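Local coordinates for protein transcription termination factor FttA (Methanosarcina mazei, PDB 2XR1) that probably terminates transcription genome-wide as a dimeric, zinc-dependent ribonuclease, cutting nascent RNA at the polymerase exit channel and then degrading the released RNA from its 5' end, at residues T407-G412 / L439-P444; R45-A48 / N52-R55; L279-I284 / G299-T304; T224-V229 / L631-T636; G354-E359 / D365-K370. All blocks are in the same frame, centred on the assembly; numbering follows the deposited sequence.

Overall arrangement
From the N terminus, contact 2 comes first, a short turn joining two helices of the first KH domain. The chain later enters the metallo-beta-lactamase domain, where contact 4 opens at 224-229 and is completed only at 631-636, close to the C terminus. Contacts 3, 5 and 1 follow one another in series within that long excursion: contact 3 pairs two helices, contact 5 folds the chain back just after a zinc ligand, and contact 1 belongs to the beta-CASP domain. None of the five cross. Contact 4 thus joins the two halves of the metallo-beta-lactamase domain, while contacts 1 and 2 lie on opposite sides of the chain's centre, about 58 Å apart between contact centres.

Contact 1: T407-G412 / L439-P444; sequences TIERGG and LIPEVP
Ile408 and Pro441 meet as apolar partners at the C-terminal end of helix 393-409. The methyl CG2 of Ile408 lies 3.8 Å from CG of Pro441, and the two side chains run past each other in opposite directions. The first torsion of the isoleucine explains its reach: CG2 stands anti to the backbone N while CG1 swings beside that N (chi1 -69°), and the branched chain thereby presents two carbons to two partners. The second is Val443, whose CG1 comes within 4.4 Å of Ile408 CG1, a lighter touch. A beta-branched residue suits this place because it is wide close to the backbone; proline suits the other side as a compact hydrocarbon ring in an extended chain. At the outer margin the aliphatic CG of Glu409 approaches Pro441 CG at 4.3 Å, a contact of the glutamate's stem.

No hydrogen bond crosses between the segments; the bonds at this helix end are local ones of its own backbone. Gly411 N donates to Ile408 O at 2.7 Å, and Gly412 N makes a weak bond to Thr407 O. With Gly411 at positive phi (85°), where glycine is favoured, this is the pattern of a Schellman motif ending the helix.

Both segments lead into the parallel beta-CASP sheet: residues 407-412 are followed by strand 414-417, residues 439-444 by strand 445-448, and strand 506-509 lies between these two strands in the sheet. Beside Pro441, Ile440 packs on Val404 of helix 393-409 and on Leu431 of helix 423-436, so the loop bridges both helices.

Contact 2: R45-A48 / N52-R55; sequences RKFA and NIIR
Phe47 and Ile54 form the tight side of this contact: the ring's edge receives the isoleucine methyl near the ring plane, Ile54 CD1 lying 3.5 Å from Phe47 CD2 and 3.7 Å from Phe47 CE2. The two side chains cross at about a right angle. Ile54 starts out beside the contact, but its second torsion bends CD1 (chi2 -61°) back to the ring. Ile53 adds the second touch, its CG2 coming within 3.9 Å of Phe47 CE2 along an oblique line. The longer branch of this isoleucine is extended, and Ile53 CD1 lies 3.9 Å from Lys46 O, a van der Waals approach to the backbone of the preceding helix.

The two helices, 44-49 and 52-61, are consecutive in an alpha-beta-beta-alpha-alpha-beta order, that of a type II KH domain; in canonical KH domains the link between the corresponding helices carries the RNA-binding GXXG loop. Here the link is very short, and Phe47 helps to fill the angle between the helices. A large flat ring suits that place because it has partners beyond them: it also packs on Val25, Ile27 and Met67, the last from strand 65-69, which Ile54 touches as well. Ile53 reaches Leu21.

The other side is looser and more polar. Lys46 has its side chain leading away from helix 52-61, and its NZ is held by Gly24 O and by a salt bridge to Glu43. Asn52 points away from helix 44-49 and is exposed.

Contact 3: L279-I284 / G299-T304; sequences LQLDYI and GMVAKT
Two helices of the metallo-beta-lactamase domain, 270-290 and 299-306, run nearly antiparallel here, with Val301 of the second set against Gln280, Leu281 and Ile284 of the first. The axes of the two short segments come within 10.2 Å at 166°, so one compact side chain can fill the gap. Val301 suits that role through its fork. Its CG1, anti to the backbone N (chi1 179°), lies 3.9 Å from Leu281 CD2 and 3.7 Å from Gln280 OE1. Its CG2 faces Ile284 CD1 at 4.4 Å.

The glutamine is the polar member of an otherwise hydrocarbon group. Its chain is extended beyond CG and slides along Val301 in the opposite direction, so the amide oxygen ends beside the valine methyls, while NE2 is hydrogen-bonded to Gln251. Leu281, lying at the exposed margin, brings its branch to Val301 at a slant. One turn along helix 299-306, Thr304 OG1 donates to Met300 O at 2.8 Å, in the carbonyl plane. This bond satisfies the buried hydroxyl within its own helix, and the same oxygen also accepts from Thr304 N.

Helix 254-259 packs against both helices: Gln280 and Thr304 touch its Pro255. Gln251, the partner of Gln280, belongs to helix 248-251, which also carries the zinc ligands Asp249 and His250.

Contact 4: T224-V229 / L631-T636; sequences TPYLYV and LTNLET
Leu634 sits over one face of the Tyr226 ring, the two side chains crossing at about a right angle. Its CD1 stands 4.0 Å from the ring centroid of Tyr226, only 7° off the normal, a CH-pi contact aimed at the middle of the ring. The other methyl, CD2, hangs past the ring's root, 3.6 Å from Tyr226 CB, and also touches Val229 CG1 at 4.1 Å. Leucine suits the site because its fork supplies both methyls at once. Asn633 crosses the tyrosine at about a right angle too, but lies obliquely to the ring: its CB is 4.1 Å from Tyr226 CE2, and the amide plane is turned 61° from the ring. The amide's polar ends look elsewhere, ND2 to Glu194 and OD1 weakly to Cys192 N.

Both backbones bend to present these groups. Thr632 to Glu635 make a type II beta turn closed by Glu635 N to Thr632 O at 3.2 Å, with Leu634 at positive phi (84°). Tyr226 is the centre of an inverse gamma turn, whose Leu227 N to Pro225 O bond is weak.

The second subunit covers the same residues: its Trp183 meets the Tyr226 ring almost perpendicularly and packs on Leu634, while its Arg185 donates to Leu634 O. No hydrogen bond links the two segments; what joins these widely separated parts of the metallo-beta-lactamase domain here is dispersion and CH-pi attraction, which depends on shape more than on charge, while the turn's backbone bonds are shared between the turn itself, Ala188 of strand 185-190 and arginines of the second subunit.

Contact 5: G354-E359 / D365-K370; sequences GDYKYE and DPAVNK. With ZN (zinc ion), chain E; ZN (zinc ion), chain F.
Tyr358 lies along Pro366, Ala367 and Asn369 where the metallo-beta-lactamase fold doubles back after the metal-binding Asp355, between strands 348-352 and 376-380. Its CB points away from the second segment, but CG, anti to the backbone N (chi1 -167°), turns the ring back toward it. CD1 comes first, 4.3 Å from Pro366 CB and 3.6 Å from Ala367 O, the carbonyl oxygen lying at the ring edge near its plane. CE1 remains beside that oxygen and begins to meet the Asn369 amide. CZ is 3.6 Å from Asn369 ND2, and OH ends 3.4 Å from the same nitrogen. Ring and amide planes stand 55° apart; ND2 itself is hydrogen-bonded to Tyr592 O. A long aromatic suits this position because one rigid ring spans three residues of the returning chain.

The backbones are joined by Ala367 N donating to Lys357 O at 3.0 Å, nearly straight at the hydrogen but from above the carbonyl plane. Beside this bond, Ala367 CB packs 3.8 Å from Tyr356 CB, where a side chain as small as a methyl permits close approach. Tyr358 is the centre of an inverse gamma turn. Lys357 NZ makes a weak salt bridge to Glu359 and is also bonded to Gln390, while Glu359 has a further partner in Gln588.

His245, His247 and His332 complete one zinc site; Asp249, His250 and His607 complete the other. Between them a single oxygen, Asp355 OD2, bridges both metals, 2.1 Å from the zinc ion of chain F and 2.3 Å from that of chain E.

Contact 1: T407-G412 / L439-P444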
# COMPACT_ATOMS: atom_id res chain seq x y z
N THR B 407 -35.77 -8.57 38.09
CA THR B 407 -36.03 -7.13 37.96
C THR B 407 -37.52 -6.81 37.99
O THR B 407 -37.92 -5.82 38.57
CB THR B 407 -35.49 -6.52 36.66
OG1 THR B 407 -34.06 -6.59 36.60
CG2 THR B 407 -35.90 -5.07 36.58
N ILE B 408 -38.35 -7.62 37.34
CA ILE B 408 -39.76 -7.29 37.25
C ILE B 408 -40.47 -7.60 38.56
O ILE B 408 -41.22 -6.78 39.09
CB ILE B 408 -40.46 -8.04 36.09
CG1 ILE B 408 -39.97 -7.53 34.74
CG2 ILE B 408 -41.96 -7.88 36.19
CD1 ILE B 408 -39.78 -6.05 34.66
N GLU B 409 -40.22 -8.79 39.10
CA GLU B 409 -40.89 -9.22 40.30
C GLU B 409 -40.64 -8.26 41.46
O GLU B 409 -41.43 -8.21 42.41
CB GLU B 409 -40.45 -10.63 40.67
CG GLU B 409 -41.27 -11.71 39.99
CD GLU B 409 -40.98 -13.09 40.57
OE1 GLU B 409 -41.13 -13.28 41.80
OE2 GLU B 409 -40.58 -13.99 39.80
N ARG B 410 -39.54 -7.50 41.41
CA ARG B 410 -39.27 -6.50 42.45
C ARG B 410 -39.62 -5.06 42.00
O ARG B 410 -39.20 -4.09 42.64
CB ARG B 410 -37.81 -6.61 42.91
CG ARG B 410 -36.80 -5.84 42.07
CD ARG B 410 -35.41 -6.46 42.13
NE ARG B 410 -34.40 -5.57 41.57
CZ ARG B 410 -33.36 -5.96 40.84
NH1 ARG B 410 -33.19 -7.24 40.51
NH2 ARG B 410 -32.49 -5.05 40.39
N GLY B 411 -40.38 -4.93 40.92
CA GLY B 411 -40.93 -3.63 40.50
C GLY B 411 -40.05 -2.73 39.65
O GLY B 411 -40.43 -1.63 39.30
N GLY B 412 -38.88 -3.20 39.30
CA GLY B 412 -37.99 -2.44 38.43
C GLY B 412 -38.25 -2.74 36.97
O GLY B 412 -38.95 -3.69 36.62
N LEU B 439 -42.30 -17.76 32.50
CA LEU B 439 -40.96 -17.85 33.07
C LEU B 439 -40.36 -16.46 33.28
O LEU B 439 -39.42 -16.30 34.02
CB LEU B 439 -40.10 -18.66 32.12
CG LEU B 439 -39.11 -19.75 32.53
CD1 LEU B 439 -39.68 -20.84 33.40
CD2 LEU B 439 -38.54 -20.34 31.22
N ILE B 440 -40.87 -15.46 32.56
CA ILE B 440 -40.75 -14.04 32.93
C ILE B 440 -42.21 -13.63 33.07
O ILE B 440 -43.07 -14.27 32.48
CB ILE B 440 -40.13 -13.18 31.80
CG1 ILE B 440 -38.72 -13.62 31.46
CG2 ILE B 440 -40.09 -11.71 32.15
CD1 ILE B 440 -38.15 -12.89 30.21
N PRO B 441 -42.52 -12.58 33.86
CA PRO B 441 -43.95 -12.19 33.99
C PRO B 441 -44.47 -11.43 32.78
O PRO B 441 -43.71 -10.73 32.12
CB PRO B 441 -43.96 -11.27 35.21
CG PRO B 441 -42.68 -11.57 35.94
CD PRO B 441 -41.68 -11.90 34.86
N GLU B 442 -45.77 -11.56 32.48
CA GLU B 442 -46.33 -10.86 31.32
C GLU B 442 -46.24 -9.35 31.58
O GLU B 442 -46.82 -8.82 32.53
CB GLU B 442 -47.77 -11.30 30.99
CG GLU B 442 -48.02 -12.82 31.18
CD GLU B 442 -49.17 -13.37 30.33
OE1 GLU B 442 -50.30 -12.82 30.40
OE2 GLU B 442 -48.92 -14.38 29.59
N VAL B 443 -45.47 -8.69 30.72
CA VAL B 443 -45.07 -7.30 30.88
C VAL B 443 -44.68 -6.82 29.47
O VAL B 443 -44.30 -7.64 28.63
CB VAL B 443 -43.87 -7.17 31.88
CG1 VAL B 443 -42.52 -7.24 31.17
CG2 VAL B 443 -43.96 -5.92 32.64
N PRO B 444 -44.83 -5.52 29.19
CA PRO B 444 -44.58 -4.96 27.85
C PRO B 444 -43.11 -4.84 27.51
O PRO B 444 -42.34 -4.27 28.27
CB PRO B 444 -45.19 -3.56 27.91
CG PRO B 444 -45.50 -3.30 29.37
CD PRO B 444 -45.60 -4.60 30.05

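Contact 2: R45-A48 / N52-R55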
# COMPACT_ATOMS: atom_id res chain seq x y z
N ARG B 45 -42.50 -16.35 -22.43
CA ARG B 45 -43.27 -17.53 -22.01
C ARG B 45 -42.49 -18.80 -22.31
O ARG B 45 -42.46 -19.73 -21.52
CB ARG B 45 -44.64 -17.58 -22.72
N LYS B 46 -41.81 -18.80 -23.45
CA LYS B 46 -41.07 -19.96 -23.92
C LYS B 46 -39.89 -20.29 -23.01
O LYS B 46 -39.49 -21.45 -22.91
CB LYS B 46 -40.60 -19.74 -25.35
CG LYS B 46 -41.77 -19.52 -26.29
CD LYS B 46 -41.38 -19.38 -27.75
CE LYS B 46 -42.65 -19.22 -28.61
NZ LYS B 46 -42.46 -19.61 -30.01
N PHE B 47 -39.33 -19.29 -22.35
CA PHE B 47 -38.27 -19.52 -21.39
C PHE B 47 -38.82 -19.85 -20.01
O PHE B 47 -38.09 -20.40 -19.17
CB PHE B 47 -37.38 -18.30 -21.28
CG PHE B 47 -36.48 -18.08 -22.45
CD1 PHE B 47 -36.94 -17.50 -23.63
CD2 PHE B 47 -35.14 -18.42 -22.38
CE1 PHE B 47 -36.09 -17.26 -24.70
CE2 PHE B 47 -34.30 -18.20 -23.46
CZ PHE B 47 -34.77 -17.61 -24.61
N ALA B 48 -40.07 -19.48 -19.75
CA ALA B 48 -40.72 -19.84 -18.49
C ALA B 48 -41.12 -21.31 -18.49
O ALA B 48 -41.14 -21.96 -17.45
CB ALA B 48 -41.96 -18.96 -18.24
N ASN B 52 -34.63 -25.57 -18.95
CA ASN B 52 -33.42 -26.19 -19.49
C ASN B 52 -32.67 -25.41 -20.56
O ASN B 52 -31.47 -25.67 -20.75
CB ASN B 52 -33.73 -27.58 -20.05
CG ASN B 52 -34.13 -28.54 -18.97
OD1 ASN B 52 -33.90 -28.30 -17.78
ND2 ASN B 52 -34.73 -29.64 -19.37
N ILE B 53 -33.34 -24.47 -21.22
CA ILE B 53 -32.70 -23.68 -22.27
C ILE B 53 -31.63 -22.89 -21.61
O ILE B 53 -30.47 -22.96 -22.02
CB ILE B 53 -33.67 -22.72 -22.95
CG1 ILE B 53 -34.78 -23.50 -23.64
CG2 ILE B 53 -32.93 -21.85 -23.97
CD1 ILE B 53 -35.98 -22.66 -23.98
N ILE B 54 -32.00 -22.20 -20.54
CA ILE B 54 -31.01 -21.43 -19.81
C ILE B 54 -29.93 -22.38 -19.25
O ILE B 54 -28.76 -22.04 -19.27
CB ILE B 54 -31.64 -20.55 -18.74
CG1 ILE B 54 -32.73 -19.68 -19.35
CG2 ILE B 54 -30.62 -19.63 -18.19
CD1 ILE B 54 -32.21 -18.72 -20.42
N ARG B 55 -30.33 -23.57 -18.79
CA ARG B 55 -29.36 -24.58 -18.37
C ARG B 55 -28.43 -24.96 -19.53
O ARG B 55 -27.22 -24.80 -19.43
CB ARG B 55 -30.07 -25.83 -17.82

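Contact 3: L279-I284 / G299-T304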
# COMPACT_ATOMS: atom_id res chain seq x y z
N LEU B 279 -30.41 1.45 8.07
CA LEU B 279 -29.44 1.93 9.04
C LEU B 279 -28.74 3.20 8.59
O LEU B 279 -28.44 4.03 9.40
CB LEU B 279 -28.40 0.87 9.37
CG LEU B 279 -28.89 -0.39 10.06
CD1 LEU B 279 -27.71 -1.36 10.22
CD2 LEU B 279 -29.59 -0.04 11.38
N GLN B 280 -28.46 3.34 7.30
CA GLN B 280 -27.79 4.53 6.82
C GLN B 280 -28.67 5.77 6.97
O GLN B 280 -28.23 6.78 7.53
CB GLN B 280 -27.35 4.34 5.37
CG GLN B 280 -26.11 3.44 5.20
CD GLN B 280 -25.72 3.21 3.76
OE1 GLN B 280 -26.37 3.70 2.86
NE2 GLN B 280 -24.64 2.47 3.53
N LEU B 281 -29.91 5.70 6.49
CA LEU B 281 -30.80 6.87 6.59
C LEU B 281 -30.97 7.24 8.03
O LEU B 281 -31.06 8.40 8.35
CB LEU B 281 -32.19 6.60 5.99
CG LEU B 281 -32.23 6.44 4.47
CD1 LEU B 281 -33.60 5.99 3.98
CD2 LEU B 281 -31.84 7.74 3.80
N ASP B 282 -31.01 6.24 8.90
CA ASP B 282 -31.15 6.49 10.32
C ASP B 282 -29.89 7.09 10.92
O ASP B 282 -29.96 7.90 11.82
CB ASP B 282 -31.48 5.22 11.05
CG ASP B 282 -31.75 5.44 12.52
OD1 ASP B 282 -32.64 6.25 12.85
OD2 ASP B 282 -31.05 4.81 13.35
N TYR B 283 -28.74 6.67 10.45
CA TYR B 283 -27.49 7.17 10.98
C TYR B 283 -27.46 8.66 10.82
O TYR B 283 -27.30 9.38 11.81
CB TYR B 283 -26.32 6.54 10.27
CG TYR B 283 -24.95 7.09 10.61
CD1 TYR B 283 -24.52 7.22 11.93
CD2 TYR B 283 -24.04 7.42 9.59
CE1 TYR B 283 -23.23 7.68 12.22
CE2 TYR B 283 -22.76 7.88 9.88
CZ TYR B 283 -22.35 8.01 11.19
OH TYR B 283 -21.07 8.47 11.44
N ILE B 284 -27.64 9.13 9.59
CA ILE B 284 -27.53 10.56 9.31
C ILE B 284 -28.68 11.39 9.86
O ILE B 284 -28.52 12.61 10.07
CB ILE B 284 -27.33 10.86 7.82
CG1 ILE B 284 -28.61 10.58 7.01
CG2 ILE B 284 -26.15 10.08 7.28
CD1 ILE B 284 -28.41 10.66 5.50
N GLY B 299 -29.16 12.03 -0.25
CA GLY B 299 -28.91 11.81 -1.68
C GLY B 299 -27.82 10.80 -2.00
O GLY B 299 -27.87 10.15 -3.04
N MET B 300 -26.84 10.65 -1.12
CA MET B 300 -25.78 9.68 -1.35
C MET B 300 -26.18 8.29 -0.97
O MET B 300 -25.54 7.34 -1.40
CB MET B 300 -24.54 10.07 -0.57
CG MET B 300 -23.85 11.32 -1.09
SD MET B 300 -23.36 11.15 -2.83
CE MET B 300 -24.52 12.24 -3.63
N VAL B 301 -27.20 8.15 -0.13
CA VAL B 301 -27.78 6.83 0.16
C VAL B 301 -28.55 6.39 -1.09
O VAL B 301 -28.41 5.28 -1.53
CB VAL B 301 -28.70 6.88 1.41
CG1 VAL B 301 -29.33 5.52 1.71
CG2 VAL B 301 -27.91 7.36 2.61
N ALA B 302 -29.29 7.30 -1.69
CA ALA B 302 -29.96 6.99 -2.96
C ALA B 302 -28.98 6.52 -4.04
O ALA B 302 -29.21 5.51 -4.75
CB ALA B 302 -30.75 8.18 -3.44
N LYS B 303 -27.88 7.24 -4.16
CA LYS B 303 -26.88 6.91 -5.15
C LYS B 303 -26.26 5.55 -4.87
O LYS B 303 -25.97 4.80 -5.81
CB LYS B 303 -25.79 7.98 -5.17
CG LYS B 303 -24.91 7.91 -6.42
CD LYS B 303 -24.10 9.19 -6.61
CE LYS B 303 -23.57 9.33 -8.04
NZ LYS B 303 -22.97 8.06 -8.58
N THR B 304 -26.03 5.21 -3.60
CA THR B 304 -25.48 3.92 -3.26
C THR B 304 -26.46 2.80 -3.61
O THR B 304 -26.03 1.70 -4.02
CB THR B 304 -25.21 3.81 -1.75
OG1 THR B 304 -24.25 4.80 -1.38
CG2 THR B 304 -24.71 2.44 -1.37

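Contact 4: T224-V229 / L631-T636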
# COMPACT_ATOMS: atom_id res chain seq x y z
N THR B 224 -12.66 8.01 10.18
CA THR B 224 -12.98 7.21 9.03
C THR B 224 -11.84 6.26 8.75
O THR B 224 -10.78 6.37 9.33
CB THR B 224 -13.16 8.12 7.81
OG1 THR B 224 -11.89 8.67 7.45
CG2 THR B 224 -14.13 9.26 8.10
N PRO B 225 -12.06 5.29 7.86
CA PRO B 225 -10.91 4.57 7.35
C PRO B 225 -9.97 5.53 6.57
O PRO B 225 -10.37 6.64 6.23
CB PRO B 225 -11.52 3.57 6.41
CG PRO B 225 -12.94 3.46 6.84
CD PRO B 225 -13.33 4.75 7.40
N TYR B 226 -8.73 5.09 6.34
CA TYR B 226 -7.79 5.90 5.58
C TYR B 226 -8.12 5.84 4.08
O TYR B 226 -7.44 5.18 3.30
CB TYR B 226 -6.32 5.46 5.83
CG TYR B 226 -5.87 5.62 7.26
CD1 TYR B 226 -5.37 6.79 7.70
CD2 TYR B 226 -6.01 4.59 8.16
CE1 TYR B 226 -4.99 6.95 9.04
CE2 TYR B 226 -5.65 4.73 9.46
CZ TYR B 226 -5.15 5.89 9.90
OH TYR B 226 -4.78 6.02 11.19
N LEU B 227 -9.17 6.55 3.68
CA LEU B 227 -9.62 6.53 2.30
C LEU B 227 -8.81 7.45 1.39
O LEU B 227 -9.02 7.39 0.18
CB LEU B 227 -11.10 6.91 2.21
CG LEU B 227 -12.10 5.99 2.88
CD1 LEU B 227 -13.55 6.53 2.78
CD2 LEU B 227 -12.00 4.55 2.31
N TYR B 228 -7.89 8.27 1.91
CA TYR B 228 -7.31 9.36 1.11
C TYR B 228 -5.91 8.99 0.56
O TYR B 228 -5.19 9.85 0.06
CB TYR B 228 -7.34 10.68 1.91
CG TYR B 228 -8.75 10.96 2.45
CD1 TYR B 228 -9.19 10.37 3.63
CD2 TYR B 228 -9.66 11.75 1.74
CE1 TYR B 228 -10.47 10.58 4.11
CE2 TYR B 228 -10.95 11.96 2.21
CZ TYR B 228 -11.35 11.37 3.40
OH TYR B 228 -12.61 11.56 3.90
N VAL B 229 -5.55 7.71 0.61
CA VAL B 229 -4.22 7.23 0.29
C VAL B 229 -4.11 6.72 -1.10
O VAL B 229 -5.09 6.30 -1.66
CB VAL B 229 -3.81 6.03 1.22
CG1 VAL B 229 -3.65 6.49 2.63
CG2 VAL B 229 -4.79 4.83 1.11
N LEU B 631 -3.27 -8.09 11.31
CA LEU B 631 -3.06 -7.00 10.35
C LEU B 631 -2.91 -5.66 11.08
O LEU B 631 -3.29 -5.52 12.24
CB LEU B 631 -4.19 -6.95 9.34
CG LEU B 631 -4.39 -8.16 8.42
CD1 LEU B 631 -5.60 -7.96 7.51
CD2 LEU B 631 -3.14 -8.38 7.59
N THR B 632 -2.29 -4.69 10.40
CA THR B 632 -2.12 -3.34 10.91
C THR B 632 -2.73 -2.39 9.90
O THR B 632 -2.56 -2.58 8.72
CB THR B 632 -0.63 -3.01 11.16
OG1 THR B 632 -0.16 -3.72 12.31
CG2 THR B 632 -0.37 -1.54 11.41
N ASN B 633 -3.43 -1.36 10.36
CA ASN B 633 -3.95 -0.37 9.40
C ASN B 633 -2.80 0.20 8.58
O ASN B 633 -1.81 0.57 9.14
CB ASN B 633 -4.71 0.76 10.10
CG ASN B 633 -6.00 0.30 10.69
OD1 ASN B 633 -6.54 -0.72 10.26
ND2 ASN B 633 -6.51 1.02 11.66
N LEU B 634 -2.96 0.21 7.27
CA LEU B 634 -2.04 0.79 6.29
C LEU B 634 -0.88 -0.08 5.87
O LEU B 634 -0.08 0.37 5.10
CB LEU B 634 -1.53 2.20 6.66
CG LEU B 634 -2.60 3.29 6.75
CD1 LEU B 634 -1.97 4.55 7.23
CD2 LEU B 634 -3.31 3.50 5.41
N GLU B 635 -0.83 -1.32 6.33
CA GLU B 635 0.08 -2.34 5.82
C GLU B 635 -0.56 -3.11 4.68
O GLU B 635 -1.78 -3.19 4.58
CB GLU B 635 0.49 -3.30 6.94
CG GLU B 635 1.21 -2.58 8.10
CD GLU B 635 2.28 -3.43 8.86
OE1 GLU B 635 2.01 -4.61 9.15
OE2 GLU B 635 3.39 -2.89 9.19
N THR B 636 0.25 -3.62 3.76
CA THR B 636 -0.23 -4.43 2.66
C THR B 636 0.53 -5.74 2.72
O THR B 636 1.73 -5.79 2.78
CB THR B 636 0.00 -3.78 1.25
OG1 THR B 636 -0.60 -2.50 1.21
CG2 THR B 636 -0.64 -4.62 0.11

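Contact 5: G354-E359 / D365-K370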
# COMPACT_ATOMS: atom_id res chain seq x y z
N GLY B 354 -15.70 -11.52 7.29
CA GLY B 354 -16.59 -10.51 7.91
C GLY B 354 -16.79 -10.95 9.35
O GLY B 354 -15.94 -11.68 9.91
N ASP B 355 -17.90 -10.52 9.96
CA ASP B 355 -18.28 -10.95 11.28
C ASP B 355 -19.03 -12.29 11.10
O ASP B 355 -19.81 -12.43 10.15
CB ASP B 355 -19.16 -9.90 11.95
CG ASP B 355 -18.40 -8.56 12.26
OD1 ASP B 355 -17.17 -8.57 12.01
OD2 ASP B 355 -19.04 -7.55 12.73
N TYR B 356 -18.78 -13.28 11.95
CA TYR B 356 -19.41 -14.55 11.82
C TYR B 356 -19.61 -15.26 13.13
O TYR B 356 -18.94 -14.94 14.10
CB TYR B 356 -18.60 -15.46 10.92
CG TYR B 356 -17.24 -15.86 11.41
CD1 TYR B 356 -16.11 -15.08 11.14
CD2 TYR B 356 -17.06 -17.08 12.06
CE1 TYR B 356 -14.85 -15.48 11.56
CE2 TYR B 356 -15.81 -17.51 12.48
CZ TYR B 356 -14.71 -16.70 12.23
OH TYR B 356 -13.46 -17.12 12.63
N LYS B 357 -20.50 -16.25 13.13
CA LYS B 357 -20.70 -17.12 14.28
C LYS B 357 -20.77 -18.58 13.86
O LYS B 357 -21.75 -19.03 13.26
CB LYS B 357 -21.97 -16.74 15.04
CG LYS B 357 -22.12 -17.50 16.36
CD LYS B 357 -22.81 -16.67 17.46
CE LYS B 357 -23.04 -17.42 18.79
NZ LYS B 357 -21.83 -17.50 19.66
N TYR B 358 -19.74 -19.32 14.26
CA TYR B 358 -19.63 -20.74 13.97
C TYR B 358 -20.40 -21.54 14.95
O TYR B 358 -19.83 -22.27 15.71
CB TYR B 358 -18.16 -21.15 13.98
CG TYR B 358 -17.86 -22.50 13.40
CD1 TYR B 358 -18.48 -22.94 12.24
CD2 TYR B 358 -16.92 -23.35 13.99
CE1 TYR B 358 -18.21 -24.17 11.72
CE2 TYR B 358 -16.63 -24.58 13.45
CZ TYR B 358 -17.29 -24.98 12.32
OH TYR B 358 -17.04 -26.17 11.74
N GLU B 359 -21.72 -21.40 14.94
CA GLU B 359 -22.58 -22.10 15.88
C GLU B 359 -23.99 -21.89 15.43
O GLU B 359 -24.30 -20.86 14.94
CB GLU B 359 -22.43 -21.59 17.29
CG GLU B 359 -23.30 -22.38 18.30
CD GLU B 359 -23.47 -21.66 19.65
OE1 GLU B 359 -22.80 -20.61 19.88
OE2 GLU B 359 -24.28 -22.15 20.50
N ASP B 365 -27.97 -20.36 10.72
CA ASP B 365 -27.16 -21.57 10.67
C ASP B 365 -25.72 -21.16 10.91
O ASP B 365 -25.39 -19.99 10.83
CB ASP B 365 -27.29 -22.27 9.32
CG ASP B 365 -28.71 -22.74 9.02
OD1 ASP B 365 -29.25 -23.62 9.76
OD2 ASP B 365 -29.27 -22.22 7.99
N PRO B 366 -24.84 -22.13 11.19
CA PRO B 366 -23.45 -21.78 11.47
C PRO B 366 -22.77 -21.19 10.29
O PRO B 366 -23.13 -21.50 9.17
CB PRO B 366 -22.79 -23.14 11.79
CG PRO B 366 -23.90 -24.17 11.96
CD PRO B 366 -25.14 -23.58 11.35
N ALA B 367 -21.79 -20.32 10.54
CA ALA B 367 -20.93 -19.80 9.52
C ALA B 367 -20.41 -20.97 8.71
O ALA B 367 -20.22 -22.07 9.25
CB ALA B 367 -19.78 -19.01 10.19
N VAL B 368 -20.18 -20.75 7.42
CA VAL B 368 -19.68 -21.78 6.51
C VAL B 368 -18.15 -21.72 6.45
O VAL B 368 -17.55 -20.65 6.32
CB VAL B 368 -20.31 -21.64 5.06
CG1 VAL B 368 -19.42 -22.35 3.98
CG2 VAL B 368 -21.71 -22.13 5.07
N ASN B 369 -17.52 -22.88 6.53
CA ASN B 369 -16.09 -23.00 6.33
C ASN B 369 -15.67 -24.15 5.39
O ASN B 369 -14.59 -24.67 5.51
CB ASN B 369 -15.38 -23.09 7.67
CG ASN B 369 -15.72 -24.32 8.44
OD1 ASN B 369 -16.61 -25.13 8.06
ND2 ASN B 369 -14.99 -24.49 9.57
N LYS B 370 -16.54 -24.52 4.44
CA LYS B 370 -16.25 -25.54 3.40
C LYS B 370 -16.24 -24.78 2.08
O LYS B 370 -17.16 -24.04 1.81
CB LYS B 370 -17.35 -26.56 3.35
CG LYS B 370 -16.92 -27.97 3.01
ZN ZN E . -21.29 -6.94 12.78
ZN ZN F . -18.38 -5.57 13.03